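Long-range contacts in putative glucarate dehydratase (Pseudomonas fluorescens, PDB 4IT1), which probably dehydrates D-glucarate to 5-dehydro-4-deoxy-D-glucarate, using magnesium as its cofactor, as a member of the enolase superfamily: residues R53-I58 against L67-G72; Y169-Y174 against K213-T218; L191-I196 against V225-A230. One frame throughout, in Å; residues are numbered along the deposited sequence.

Contact 1 (R53-I58 against L67-G72); sequences RSIIEI and LGESYG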
ATOM      1  N   ARG A  53     -17.209 -17.694 -15.448  1.00 55.26           N
ATOM      2  CA  ARG A  53     -15.870 -17.180 -15.185  1.00 56.37           C
ATOM      3  C   ARG A  53     -15.313 -16.664 -16.495  1.00 53.60           C
ATOM      4  O   ARG A  53     -15.744 -17.098 -17.557  1.00 57.08           O
ATOM      5  CB  ARG A  53     -14.961 -18.299 -14.648  1.00 62.95           C
ATOM      6  CG  ARG A  53     -13.817 -17.829 -13.762  1.00 64.19           C
ATOM      7  CD  ARG A  53     -14.265 -17.619 -12.319  1.00 65.48           C
ATOM      8  NE  ARG A  53     -13.248 -16.911 -11.542  1.00 77.92           N
ATOM      9  CZ  ARG A  53     -13.461 -16.328 -10.366  1.00 76.94           C
ATOM     10  NH1 ARG A  53     -14.664 -16.356  -9.807  1.00 69.79           N
ATOM     11  NH2 ARG A  53     -12.464 -15.709  -9.749  1.00 75.44           N
ATOM     12  N   SER A  54     -14.367 -15.735 -16.426  1.00 58.32           N
ATOM     13  CA  SER A  54     -13.698 -15.247 -17.625  1.00 61.67           C
ATOM     14  C   SER A  54     -12.180 -15.378 -17.503  1.00 72.96           C
ATOM     15  O   SER A  54     -11.609 -15.144 -16.433  1.00 69.77           O
ATOM     16  CB  SER A  54     -14.083 -13.801 -17.911  1.00 56.86           C
ATOM     17  OG  SER A  54     -13.619 -12.955 -16.879  1.00 66.74           O
ATOM     18  N   ILE A  55     -11.545 -15.756 -18.612  1.00 72.56           N
ATOM     19  CA  ILE A  55     -10.105 -15.992 -18.669  1.00 54.24           C
ATOM     20  C   ILE A  55      -9.460 -14.936 -19.562  1.00 57.49           C
ATOM     21  O   ILE A  55      -9.893 -14.715 -20.694  1.00 63.31           O
ATOM     22  CB  ILE A  55      -9.794 -17.404 -19.210  1.00 60.33           C
ATOM     23  CG1 ILE A  55     -10.691 -18.462 -18.544  1.00 55.87           C
ATOM     24  CG2 ILE A  55      -8.310 -17.740 -19.062  1.00 63.72           C
ATOM     25  CD1 ILE A  55     -10.366 -18.775 -17.097  1.00 65.28           C
ATOM     26  N   ILE A  56      -8.431 -14.279 -19.036  1.00 63.30           N
ATOM     27  CA  ILE A  56      -7.733 -13.211 -19.747  1.00 63.83           C
ATOM     28  C   ILE A  56      -6.347 -13.674 -20.215  1.00 73.86           C
ATOM     29  O   ILE A  56      -5.573 -14.228 -19.437  1.00 75.60           O
ATOM     30  CB  ILE A  56      -7.592 -11.944 -18.864  1.00 60.60           C
ATOM     31  CG1 ILE A  56      -8.963 -11.390 -18.453  1.00 69.71           C
ATOM     32  CG2 ILE A  56      -6.811 -10.859 -19.590  1.00 50.37           C
ATOM     33  CD1 ILE A  56      -9.588 -12.071 -17.252  1.00 68.03           C
ATOM     34  N   GLU A  57      -6.054 -13.451 -21.495  1.00 82.24           N
ATOM     35  CA  GLU A  57      -4.724 -13.682 -22.063  1.00 75.50           C
ATOM     36  C   GLU A  57      -4.131 -12.364 -22.532  1.00 74.13           C
ATOM     37  O   GLU A  57      -4.772 -11.618 -23.268  1.00 76.66           O
ATOM     38  CB  GLU A  57      -4.803 -14.626 -23.262  1.00 88.51           C
ATOM     39  CG  GLU A  57      -4.093 -15.957 -23.091  1.00 97.81           C
ATOM     40  CD  GLU A  57      -3.849 -16.676 -24.415  1.00111.68           C
ATOM     41  OE1 GLU A  57      -3.133 -17.698 -24.406  1.00111.59           O
ATOM     42  OE2 GLU A  57      -4.363 -16.228 -25.466  1.00110.86           O
ATOM     43  N   ILE A  58      -2.912 -12.079 -22.097  1.00 75.22           N
ATOM     44  CA  ILE A  58      -2.166 -10.930 -22.600  1.00 80.33           C
ATOM     45  C   ILE A  58      -0.911 -11.443 -23.304  1.00 86.50           C
ATOM     46  O   ILE A  58      -0.341 -12.459 -22.908  1.00 75.49           O
ATOM     47  CB  ILE A  58      -1.784  -9.948 -21.468  1.00 83.09           C
ATOM     48  CG1 ILE A  58      -3.022  -9.532 -20.661  1.00 91.07           C
ATOM     49  CG2 ILE A  58      -1.042  -8.729 -22.010  1.00 79.50           C
ATOM     50  CD1 ILE A  58      -4.029  -8.688 -21.415  1.00 96.33           C
ATOM     51  N   LEU A  67      -1.390 -13.981 -17.718  1.00 63.61           N
ATOM     52  CA  LEU A  67      -2.717 -14.582 -17.549  1.00 62.75           C
ATOM     53  C   LEU A  67      -3.588 -13.908 -16.477  1.00 70.49           C
ATOM     54  O   LEU A  67      -3.074 -13.330 -15.516  1.00 65.78           O
ATOM     55  CB  LEU A  67      -2.592 -16.077 -17.225  1.00 63.13           C
ATOM     56  CG  LEU A  67      -1.829 -17.007 -18.168  1.00 73.68           C
ATOM     57  CD1 LEU A  67      -1.914 -18.426 -17.633  1.00 61.35           C
ATOM     58  CD2 LEU A  67      -2.366 -16.941 -19.593  1.00 79.26           C
ATOM     59  N   GLY A  68      -4.909 -14.011 -16.654  1.00 76.90           N
ATOM     60  CA  GLY A  68      -5.902 -13.494 -15.705  1.00 67.80           C
ATOM     61  C   GLY A  68      -7.158 -14.353 -15.591  1.00 66.68           C
ATOM     62  O   GLY A  68      -7.495 -15.111 -16.501  1.00 74.59           O
ATOM     63  N   GLU A  69      -7.841 -14.239 -14.455  1.00 56.23           N
ATOM     64  CA  GLU A  69      -9.117 -14.912 -14.219  1.00 54.25           C
ATOM     65  C   GLU A  69     -10.029 -13.948 -13.456  1.00 71.38           C
ATOM     66  O   GLU A  69      -9.588 -13.291 -12.509  1.00 68.34           O
ATOM     67  CB  GLU A  69      -8.907 -16.195 -13.420  1.00 51.72           C
ATOM     68  CG  GLU A  69     -10.109 -17.116 -13.365  1.00 48.48           C
ATOM     69  CD  GLU A  69      -9.936 -18.273 -12.394  1.00 61.97           C
ATOM     70  OE1 GLU A  69      -8.801 -18.769 -12.220  1.00 77.55           O
ATOM     71  OE2 GLU A  69     -10.952 -18.700 -11.807  1.00 56.00           O
ATOM     72  N   SER A  70     -11.293 -13.854 -13.870  1.00 73.35           N
ATOM     73  CA  SER A  70     -12.236 -12.930 -13.231  1.00 66.45           C
ATOM     74  C   SER A  70     -13.691 -13.405 -13.255  1.00 59.44           C
ATOM     75  O   SER A  70     -13.962 -14.596 -13.407  1.00 47.65           O
ATOM     76  CB  SER A  70     -12.123 -11.534 -13.841  1.00 61.99           C
ATOM     77  OG  SER A  70     -12.718 -10.581 -12.983  1.00 59.74           O
ATOM     78  N   TYR A  71     -14.616 -12.463 -13.079  1.00 49.67           N
ATOM     79  CA  TYR A  71     -16.046 -12.771 -13.009  1.00 54.73           C
ATOM     80  C   TYR A  71     -16.642 -12.994 -14.399  1.00 50.01           C
ATOM     81  O   TYR A  71     -16.273 -12.306 -15.361  1.00 49.68           O
ATOM     82  CB  TYR A  71     -16.797 -11.673 -12.239  1.00 51.10           C
ATOM     83  CG  TYR A  71     -16.324 -11.527 -10.807  1.00 43.51           C
ATOM     84  CD1 TYR A  71     -16.557 -12.531  -9.863  1.00 48.36           C
ATOM     85  CD2 TYR A  71     -15.639 -10.389 -10.399  1.00 42.26           C
ATOM     86  CE1 TYR A  71     -16.119 -12.398  -8.549  1.00 46.90           C
ATOM     87  CE2 TYR A  71     -15.191 -10.248  -9.094  1.00 44.61           C
ATOM     88  CZ  TYR A  71     -15.440 -11.250  -8.173  1.00 45.71           C
ATOM     89  OH  TYR A  71     -14.994 -11.097  -6.881  1.00 54.73           O
ATOM     90  N   GLY A  72     -17.551 -13.963 -14.495  1.00 54.55           N
ATOM     91  CA  GLY A  72     -18.072 -14.411 -15.790  1.00 67.01           C
ATOM     92  C   GLY A  72     -19.515 -14.063 -16.111  1.00 73.34           C
ATOM     93  O   GLY A  72     -20.064 -14.536 -17.114  1.00 83.61           O
TER

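Contact 2 (Y169-Y174 against K213-T218); sequences YLFFKY and KLKAGT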
ATOM      1  N   TYR A 169     -13.357 -25.825   2.750  1.00 64.37           N
ATOM      2  CA  TYR A 169     -14.634 -25.100   2.689  1.00 53.23           C
ATOM      3  C   TYR A 169     -15.812 -26.064   2.518  1.00 52.89           C
ATOM      4  O   TYR A 169     -16.073 -26.551   1.417  1.00 52.19           O
ATOM      5  CB  TYR A 169     -14.630 -24.025   1.587  1.00 47.86           C
ATOM      6  CG  TYR A 169     -15.290 -22.710   2.022  1.00 55.04           C
ATOM      7  CD1 TYR A 169     -16.490 -22.706   2.752  1.00 48.05           C
ATOM      8  CD2 TYR A 169     -14.708 -21.476   1.716  1.00 53.54           C
ATOM      9  CE1 TYR A 169     -17.076 -21.522   3.167  1.00 56.77           C
ATOM     10  CE2 TYR A 169     -15.298 -20.281   2.125  1.00 66.28           C
ATOM     11  CZ  TYR A 169     -16.483 -20.314   2.847  1.00 64.75           C
ATOM     12  OH  TYR A 169     -17.081 -19.142   3.258  1.00 74.46           O
ATOM     13  N   LEU A 170     -16.509 -26.331   3.623  1.00 49.49           N
ATOM     14  CA  LEU A 170     -17.628 -27.264   3.661  1.00 49.80           C
ATOM     15  C   LEU A 170     -18.982 -26.612   3.371  1.00 66.72           C
ATOM     16  O   LEU A 170     -19.273 -25.508   3.852  1.00 59.87           O
ATOM     17  CB  LEU A 170     -17.725 -27.916   5.041  1.00 61.93           C
ATOM     18  CG  LEU A 170     -16.540 -28.635   5.679  1.00 63.17           C
ATOM     19  CD1 LEU A 170     -17.029 -29.359   6.929  1.00 54.65           C
ATOM     20  CD2 LEU A 170     -15.891 -29.598   4.699  1.00 49.12           C
ATOM     21  N   PHE A 171     -19.818 -27.339   2.630  1.00 57.22           N
ATOM     22  CA  PHE A 171     -21.159 -26.902   2.259  1.00 59.98           C
ATOM     23  C   PHE A 171     -22.176 -27.980   2.568  1.00 58.70           C
ATOM     24  O   PHE A 171     -21.884 -29.171   2.447  1.00 63.89           O
ATOM     25  CB  PHE A 171     -21.232 -26.651   0.757  1.00 53.10           C
ATOM     26  CG  PHE A 171     -20.552 -25.400   0.314  1.00 57.89           C
ATOM     27  CD1 PHE A 171     -19.185 -25.385   0.065  1.00 56.70           C
ATOM     28  CD2 PHE A 171     -21.284 -24.232   0.115  1.00 58.95           C
ATOM     29  CE1 PHE A 171     -18.553 -24.227  -0.362  1.00 58.17           C
ATOM     30  CE2 PHE A 171     -20.659 -23.070  -0.315  1.00 63.78           C
ATOM     31  CZ  PHE A 171     -19.289 -23.065  -0.551  1.00 69.56           C
ATOM     32  N   PHE A 172     -23.378 -27.565   2.947  1.00 52.78           N
ATOM     33  CA  PHE A 172     -24.526 -28.441   2.821  1.00 53.97           C
ATOM     34  C   PHE A 172     -24.883 -28.493   1.336  1.00 61.37           C
ATOM     35  O   PHE A 172     -24.668 -27.520   0.604  1.00 49.21           O
ATOM     36  CB  PHE A 172     -25.692 -27.947   3.664  1.00 50.30           C
ATOM     37  CG  PHE A 172     -25.393 -27.914   5.135  1.00 61.62           C
ATOM     38  CD1 PHE A 172     -25.507 -29.065   5.909  1.00 60.23           C
ATOM     39  CD2 PHE A 172     -24.980 -26.736   5.751  1.00 58.77           C
ATOM     40  CE1 PHE A 172     -25.227 -29.043   7.272  1.00 65.70           C
ATOM     41  CE2 PHE A 172     -24.705 -26.707   7.114  1.00 66.69           C
ATOM     42  CZ  PHE A 172     -24.827 -27.862   7.876  1.00 64.95           C
ATOM     43  N   LYS A 173     -25.368 -29.646   0.883  1.00 63.40           N
ATOM     44  CA  LYS A 173     -25.737 -29.825  -0.517  1.00 62.17           C
ATOM     45  C   LYS A 173     -26.823 -30.882  -0.662  1.00 60.72           C
ATOM     46  O   LYS A 173     -26.999 -31.723   0.225  1.00 62.31           O
ATOM     47  CB  LYS A 173     -24.507 -30.169  -1.385  1.00 66.45           C
ATOM     48  CG  LYS A 173     -23.898 -31.556  -1.153  1.00 69.36           C
ATOM     49  CD  LYS A 173     -22.580 -31.745  -1.902  1.00 61.56           C
ATOM     50  CE  LYS A 173     -22.769 -31.916  -3.407  1.00 59.16           C
ATOM     51  NZ  LYS A 173     -23.549 -33.140  -3.759  1.00 54.42           N
ATOM     52  N   TYR A 174     -27.565 -30.811  -1.768  1.00 64.81           N
ATOM     53  CA  TYR A 174     -28.473 -31.886  -2.165  1.00 73.54           C
ATOM     54  C   TYR A 174     -27.662 -32.934  -2.917  1.00 73.97           C
ATOM     55  O   TYR A 174     -26.561 -32.644  -3.400  1.00 71.49           O
ATOM     56  CB  TYR A 174     -29.613 -31.369  -3.062  1.00 65.12           C
ATOM     57  CG  TYR A 174     -30.625 -30.464  -2.379  1.00 69.83           C
ATOM     58  CD1 TYR A 174     -31.061 -30.716  -1.074  1.00 71.99           C
ATOM     59  CD2 TYR A 174     -31.174 -29.374  -3.054  1.00 69.55           C
ATOM     60  CE1 TYR A 174     -31.991 -29.889  -0.456  1.00 75.25           C
ATOM     61  CE2 TYR A 174     -32.110 -28.544  -2.446  1.00 77.73           C
ATOM     62  CZ  TYR A 174     -32.514 -28.805  -1.148  1.00 72.44           C
ATOM     63  OH  TYR A 174     -33.439 -27.987  -0.536  1.00 66.66           O
ATOM     64  N   LYS A 213     -13.766 -24.426   7.463  1.00 55.30           N
ATOM     65  CA  LYS A 213     -14.840 -23.418   7.382  1.00 57.64           C
ATOM     66  C   LYS A 213     -16.139 -23.997   6.823  1.00 53.98           C
ATOM     67  O   LYS A 213     -16.167 -24.501   5.691  1.00 57.88           O
ATOM     68  CB  LYS A 213     -14.419 -22.210   6.535  1.00 55.02           C
ATOM     69  CG  LYS A 213     -15.520 -21.151   6.405  1.00 49.97           C
ATOM     70  CD  LYS A 213     -14.987 -19.825   5.901  1.00 46.50           C
ATOM     71  CE  LYS A 213     -14.291 -19.032   6.998  1.00 42.33           C
ATOM     72  NZ  LYS A 213     -13.340 -18.058   6.385  1.00 40.05           N
ATOM     73  N   LEU A 214     -17.212 -23.904   7.604  1.00 44.71           N
ATOM     74  CA  LEU A 214     -18.537 -24.316   7.139  1.00 53.60           C
ATOM     75  C   LEU A 214     -19.385 -23.151   6.584  1.00 55.17           C
ATOM     76  O   LEU A 214     -19.559 -22.122   7.250  1.00 50.21           O
ATOM     77  CB  LEU A 214     -19.297 -25.021   8.264  1.00 44.94           C
ATOM     78  CG  LEU A 214     -20.730 -25.437   7.945  1.00 46.41           C
ATOM     79  CD1 LEU A 214     -20.762 -26.683   7.070  1.00 48.56           C
ATOM     80  CD2 LEU A 214     -21.525 -25.647   9.224  1.00 49.69           C
ATOM     81  N   LYS A 215     -19.914 -23.328   5.371  1.00 56.56           N
ATOM     82  CA  LYS A 215     -20.890 -22.397   4.805  1.00 52.22           C
ATOM     83  C   LYS A 215     -22.237 -22.561   5.499  1.00 54.46           C
ATOM     84  O   LYS A 215     -22.914 -23.576   5.320  1.00 60.13           O
ATOM     85  CB  LYS A 215     -21.052 -22.605   3.301  1.00 47.66           C
ATOM     86  CG  LYS A 215     -22.085 -21.678   2.659  1.00 49.51           C
ATOM     87  CD  LYS A 215     -21.450 -20.468   1.978  1.00 44.04           C
ATOM     88  CE  LYS A 215     -20.848 -19.478   2.963  1.00 43.13           C
ATOM     89  NZ  LYS A 215     -20.056 -18.424   2.271  1.00 44.26           N
ATOM     90  N   ALA A 216     -22.628 -21.561   6.285  1.00 51.51           N
ATOM     91  CA  ALA A 216     -23.815 -21.687   7.135  1.00 53.27           C
ATOM     92  C   ALA A 216     -24.978 -20.770   6.735  1.00 56.53           C
ATOM     93  O   ALA A 216     -25.086 -20.360   5.574  1.00 53.15           O
ATOM     94  CB  ALA A 216     -23.442 -21.494   8.597  1.00 46.30           C
ATOM     95  N   GLY A 217     -25.847 -20.468   7.700  1.00 53.10           N
ATOM     96  CA  GLY A 217     -27.064 -19.702   7.456  1.00 59.79           C
ATOM     97  C   GLY A 217     -27.890 -20.306   6.340  1.00 60.66           C
ATOM     98  O   GLY A 217     -28.458 -19.589   5.513  1.00 68.27           O
ATOM     99  N   THR A 218     -27.937 -21.635   6.309  1.00 57.83           N
ATOM    100  CA  THR A 218     -28.643 -22.361   5.263  1.00 56.78           C
ATOM    101  C   THR A 218     -29.667 -23.310   5.871  1.00 57.14           C
ATOM    102  O   THR A 218     -30.813 -23.350   5.429  1.00 59.01           O
ATOM    103  CB  THR A 218     -27.674 -23.142   4.357  1.00 58.26           C
ATOM    104  OG1 THR A 218     -26.624 -22.273   3.917  1.00 60.82           O
ATOM    105  CG2 THR A 218     -28.406 -23.672   3.145  1.00 68.60           C
TER
HETATM  106  O   HOH W   1     -15.234 -17.227   3.860  1.00 52.54           O
HETATM  107  O   HOH W   2     -24.187 -24.983   3.142  1.00 53.21           O

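Contact 3 (L191-I196 against V225-A230); sequences LNEQQI and VACIKA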
ATOM      1  N   LEU A 191     -26.690 -33.052   4.550  1.00 51.60           N
ATOM      2  CA  LEU A 191     -27.751 -32.348   5.246  1.00 55.69           C
ATOM      3  C   LEU A 191     -27.826 -32.746   6.722  1.00 65.09           C
ATOM      4  O   LEU A 191     -28.747 -32.333   7.437  1.00 65.76           O
ATOM      5  CB  LEU A 191     -29.100 -32.604   4.559  1.00 62.80           C
ATOM      6  CG  LEU A 191     -29.219 -32.335   3.051  1.00 69.01           C
ATOM      7  CD1 LEU A 191     -30.514 -32.917   2.493  1.00 59.60           C
ATOM      8  CD2 LEU A 191     -29.094 -30.849   2.727  1.00 59.52           C
ATOM      9  N   ASN A 192     -26.874 -33.566   7.168  1.00 63.15           N
ATOM     10  CA  ASN A 192     -26.703 -33.842   8.600  1.00 65.35           C
ATOM     11  C   ASN A 192     -25.234 -33.962   9.026  1.00 60.23           C
ATOM     12  O   ASN A 192     -24.325 -33.975   8.182  1.00 56.41           O
ATOM     13  CB  ASN A 192     -27.553 -35.041   9.070  1.00 70.24           C
ATOM     14  CG  ASN A 192     -27.117 -36.370   8.463  1.00 73.60           C
ATOM     15  OD1 ASN A 192     -25.998 -36.526   7.962  1.00 67.84           O
ATOM     16  ND2 ASN A 192     -28.010 -37.349   8.528  1.00 66.36           N
ATOM     17  N   GLU A 193     -25.017 -34.039  10.337  1.00 63.44           N
ATOM     18  CA  GLU A 193     -23.673 -34.039  10.913  1.00 65.26           C
ATOM     19  C   GLU A 193     -22.812 -35.155  10.338  1.00 69.78           C
ATOM     20  O   GLU A 193     -21.657 -34.926   9.971  1.00 77.13           O
ATOM     21  CB  GLU A 193     -23.707 -34.069  12.451  1.00 64.00           C
ATOM     22  CG  GLU A 193     -24.785 -34.927  13.099  1.00 69.83           C
ATOM     23  CD  GLU A 193     -26.151 -34.260  13.120  1.00 61.46           C
ATOM     24  OE1 GLU A 193     -26.766 -34.127  12.043  1.00 60.48           O
ATOM     25  OE2 GLU A 193     -26.626 -33.893  14.216  1.00 62.11           O
ATOM     26  N   GLN A 194     -23.395 -36.346  10.231  1.00 70.59           N
ATOM     27  CA  GLN A 194     -22.723 -37.512   9.661  1.00 76.41           C
ATOM     28  C   GLN A 194     -22.181 -37.255   8.252  1.00 67.64           C
ATOM     29  O   GLN A 194     -21.022 -37.552   7.959  1.00 68.39           O
ATOM     30  CB  GLN A 194     -23.678 -38.704   9.657  1.00 86.12           C
ATOM     31  CG  GLN A 194     -23.026 -40.040   9.352  1.00 98.35           C
ATOM     32  CD  GLN A 194     -23.911 -41.213   9.726  1.00109.10           C
ATOM     33  OE1 GLN A 194     -24.550 -41.214  10.780  1.00113.24           O
ATOM     34  NE2 GLN A 194     -23.945 -42.225   8.867  1.00109.31           N
ATOM     35  N   GLN A 195     -23.018 -36.681   7.394  1.00 67.62           N
ATOM     36  CA  GLN A 195     -22.668 -36.462   5.988  1.00 67.91           C
ATOM     37  C   GLN A 195     -21.662 -35.326   5.817  1.00 65.46           C
ATOM     38  O   GLN A 195     -20.862 -35.331   4.875  1.00 66.38           O
ATOM     39  CB  GLN A 195     -23.928 -36.173   5.168  1.00 72.94           C
ATOM     40  CG  GLN A 195     -24.935 -37.312   5.139  1.00 67.09           C
ATOM     41  CD  GLN A 195     -26.353 -36.854   4.836  1.00 80.81           C
ATOM     42  OE1 GLN A 195     -26.781 -35.774   5.249  1.00 77.55           O
ATOM     43  NE2 GLN A 195     -27.097 -37.688   4.126  1.00 79.25           N
ATOM     44  N   ILE A 196     -21.723 -34.352   6.725  1.00 66.50           N
ATOM     45  CA  ILE A 196     -20.779 -33.228   6.732  1.00 66.40           C
ATOM     46  C   ILE A 196     -19.401 -33.669   7.233  1.00 56.71           C
ATOM     47  O   ILE A 196     -18.383 -33.381   6.592  1.00 50.13           O
ATOM     48  CB  ILE A 196     -21.338 -32.000   7.514  1.00 57.77           C
ATOM     49  CG1 ILE A 196     -22.110 -31.069   6.568  1.00 63.22           C
ATOM     50  CG2 ILE A 196     -20.232 -31.201   8.193  1.00 62.39           C
ATOM     51  CD1 ILE A 196     -21.259 -30.391   5.504  1.00 58.89           C
ATOM     52  N   VAL A 225     -25.293 -25.772  14.388  1.00 58.30           N
ATOM     53  CA  VAL A 225     -24.474 -25.807  15.606  1.00 58.48           C
ATOM     54  C   VAL A 225     -24.067 -27.250  15.925  1.00 63.99           C
ATOM     55  O   VAL A 225     -22.886 -27.527  16.141  1.00 67.10           O
ATOM     56  CB  VAL A 225     -25.204 -25.157  16.812  1.00 59.65           C
ATOM     57  CG1 VAL A 225     -24.544 -25.529  18.142  1.00 58.99           C
ATOM     58  CG2 VAL A 225     -25.234 -23.647  16.653  1.00 53.42           C
ATOM     59  N   ALA A 226     -25.047 -28.156  15.928  1.00 63.67           N
ATOM     60  CA  ALA A 226     -24.807 -29.591  16.125  1.00 60.12           C
ATOM     61  C   ALA A 226     -23.808 -30.183  15.119  1.00 62.54           C
ATOM     62  O   ALA A 226     -23.023 -31.073  15.467  1.00 64.91           O
ATOM     63  CB  ALA A 226     -26.119 -30.358  16.095  1.00 56.01           C
ATOM     64  N   CYS A 227     -23.824 -29.678  13.886  1.00 57.01           N
ATOM     65  CA  CYS A 227     -22.865 -30.116  12.868  1.00 55.09           C
ATOM     66  C   CYS A 227     -21.446 -29.640  13.172  1.00 61.37           C
ATOM     67  O   CYS A 227     -20.471 -30.307  12.812  1.00 60.87           O
ATOM     68  CB  CYS A 227     -23.295 -29.665  11.471  1.00 50.29           C
ATOM     69  SG  CYS A 227     -24.864 -30.391  10.929  1.00 63.68           S
ATOM     70  N   ILE A 228     -21.332 -28.492  13.832  1.00 56.42           N
ATOM     71  CA  ILE A 228     -20.025 -28.005  14.268  1.00 66.20           C
ATOM     72  C   ILE A 228     -19.484 -28.861  15.414  1.00 56.71           C
ATOM     73  O   ILE A 228     -18.319 -29.256  15.392  1.00 62.44           O
ATOM     74  CB  ILE A 228     -20.065 -26.513  14.654  1.00 67.42           C
ATOM     75  CG1 ILE A 228     -20.099 -25.655  13.393  1.00 61.91           C
ATOM     76  CG2 ILE A 228     -18.853 -26.124  15.492  1.00 58.40           C
ATOM     77  CD1 ILE A 228     -20.865 -24.370  13.590  1.00 75.99           C
ATOM     78  N   LYS A 229     -20.335 -29.144  16.400  1.00 57.96           N
ATOM     79  CA  LYS A 229     -19.994 -30.044  17.508  1.00 66.76           C
ATOM     80  C   LYS A 229     -19.416 -31.356  16.975  1.00 73.05           C
ATOM     81  O   LYS A 229     -18.323 -31.774  17.380  1.00 71.91           O
ATOM     82  CB  LYS A 229     -21.222 -30.347  18.375  1.00 64.99           C
ATOM     83  CG  LYS A 229     -21.932 -29.135  18.959  1.00 71.35           C
ATOM     84  CD  LYS A 229     -21.286 -28.645  20.240  1.00 69.75           C
ATOM     85  CE  LYS A 229     -22.105 -27.525  20.851  1.00 71.23           C
ATOM     86  NZ  LYS A 229     -21.268 -26.697  21.760  1.00 66.52           N
ATOM     87  N   ALA A 230     -20.150 -31.984  16.057  1.00 64.37           N
ATOM     88  CA  ALA A 230     -19.741 -33.248  15.455  1.00 63.46           C
ATOM     89  C   ALA A 230     -18.392 -33.130  14.733  1.00 69.53           C
ATOM     90  O   ALA A 230     -17.573 -34.051  14.791  1.00 71.53           O
ATOM     91  CB  ALA A 230     -20.821 -33.760  14.515  1.00 59.38           C
TER

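Contact 1 (R53-I58 against L67-G72)
Arg53 reaches over the neighbouring strand to pair with Glu69, and its course illustrates how a hairpin edge can carry a buried ion pair. CB starts 4.0 Å from Ser70 O. CG and CD lie 3.3 and 3.2 Å from Ser70 O, a bend at the second torsion (chi2 83°) turning the rest of the chain across Glu69. There NE makes a salt bridge of 2.9 Å with Glu69 OE2, the guanidinium and carboxylate planes standing 81° apart. CZ follows at 3.5 Å from Ser70 O, which lies over one guanidinium face; NE is near that oxygen but too poorly angled for a hydrogen bond, and Ser54 N bonds to it instead. NH1 passes Tyr71 CD1, and NH2 bonds to Ser350 OG. Two further backbone donors grip the carboxylate: Leu347 N bonds to OE2 and Ser350 N to OE1. Antiparallel backbone bonds join Ser54 with Ser70 and Ile56 with Gly68, Ile56 N to Gly68 O being 2.8 Å. The hairpin belongs to the three-stranded sheet of the N-terminal capping domain. Strand 25-36 flanks strand 50-60 along its other edge, while Ser54, Ile56 and Ser70 face helices 74-87 and 128-148.

Contact 2 (Y169-Y174 against K213-T218)
Tyr169 and Phe171 each offer a ring face to a lysine chain of the adjoining segment. Over one face of Tyr169 lies Lys213, its CG 4.0 Å from the ring centroid in a CH-pi contact, while Lys215 N sits near the ring plane at an edge. Phe171 takes Lys215 CB over a face, also 4.0 Å from that ring's centroid; Trp374 and His371 bring further rings against it. Phe172 has Lys215 O at its edge, 3.8 Å from CD2, and Leu214 CD1 obliquely placed, 3.9 Å from CE2.

Having run beside Phe171, Lys215 bends at its second and third torsions (chi2 99°, chi3 -70°), which brings NZ to Tyr169 OH at 3.2 Å. Tyr169 OH in turn donates to a water 2.7 Å from it, itself weakly bonded to Lys213 NZ, whose main partner is Asp369. A phenylalanine in place of Tyr169 would probably keep the CH-pi contact with Lys213 but deprive Lys215 NZ of this acceptor and the water of its donor.

The two lysines form the Lys-x-Lys pattern of this family, and Lys215, the predicted proton acceptor, lies close to Asp243, the bound magnesium and a tartrate. Parallel pairing fixes them: Leu170 N gives to Lys213 O at 2.8 Å, Leu170 O takes from Lys215 N at 2.7 Å, and a water then bridges Phe172 N and Lys215 O. In the barrel, strand 212-215 runs between strands 163-170 and 240-243, with Leu170 and Phe172 packed on helices 193-207 and 221-234.

Contact 3 (L191-I196 against V225-A230)
Glu193 meets Ala230 methylene to methyl, the two CB atoms 3.6 Å apart, and the side chains around this point show how two helix flanks can be packed largely through apolar atoms. The beta carbon of Glu193 faces the helix 221-234, but its outer part does not continue straight. With CG wedged between the backbone N and the carbonyl carbon (chi1 38°) and a second bend at chi2 (-79°), the chain curls back toward the start of its own helix, leaving OE2 4.0 Å from Ala226 CB.

Cys227 meets the backbone of Glu193. Its SG, set beside its own backbone N (chi1 -63°), reaches across to the backbone instead of the acidic tip, lying 3.7 Å from Glu193 N and 3.8 Å from Glu193 CA. Small residues on helix 221-234 allow this closeness: the CA atoms of Glu193 and Cys227 are only 4.5 Å apart.

The start of helix 193-207 is held by a capping box. Asn192 is the N-cap, its OD1 accepting from Gln195 N at 3.0 Å, while Gln195 OE1 folds back to take Leu191 N at 2.8 Å and, weakly, Asn192 N. Cys227 also touches Phe172, and His223 of helix 221-234 packs on both Asn192 and Glu193, its NE2 making a weak hydrogen bond with Leu191 O.

Van der Waals contact of CB with methyl, sulfur with backbone, and OE2 with a methyl therefore carries this contact, which buries 213 Å² between successive outer helices of the barrel. The acidic group sits in the first turn of its own helix, where the local dipole would be expected to favour its negative charge.

From the N terminus, contact 1 comes first and closes a beta hairpin within the capping domain, four of the eight intervening residues still strand. The chain then enters the barrel, where contacts 2 and 3 cross: 169-174, 191-196, 213-218 and 225-230 alternate in sequence. Contact 2 closes a beta-alpha-beta crossover that takes in helix 193-207; contact 3 closes the overlapping helix-strand-helix loop around strand 212-215. These two touch, Ile196 of one packing on Leu170 and Phe172 of the other, tying barrel wall to outer helices. Contact 1 stands on the opposite side of the chain's centre, its centre 27 Å from that of contact 2, the side chain of Tyr71 lying about 7 Å from that of His342, a predicted proton acceptor.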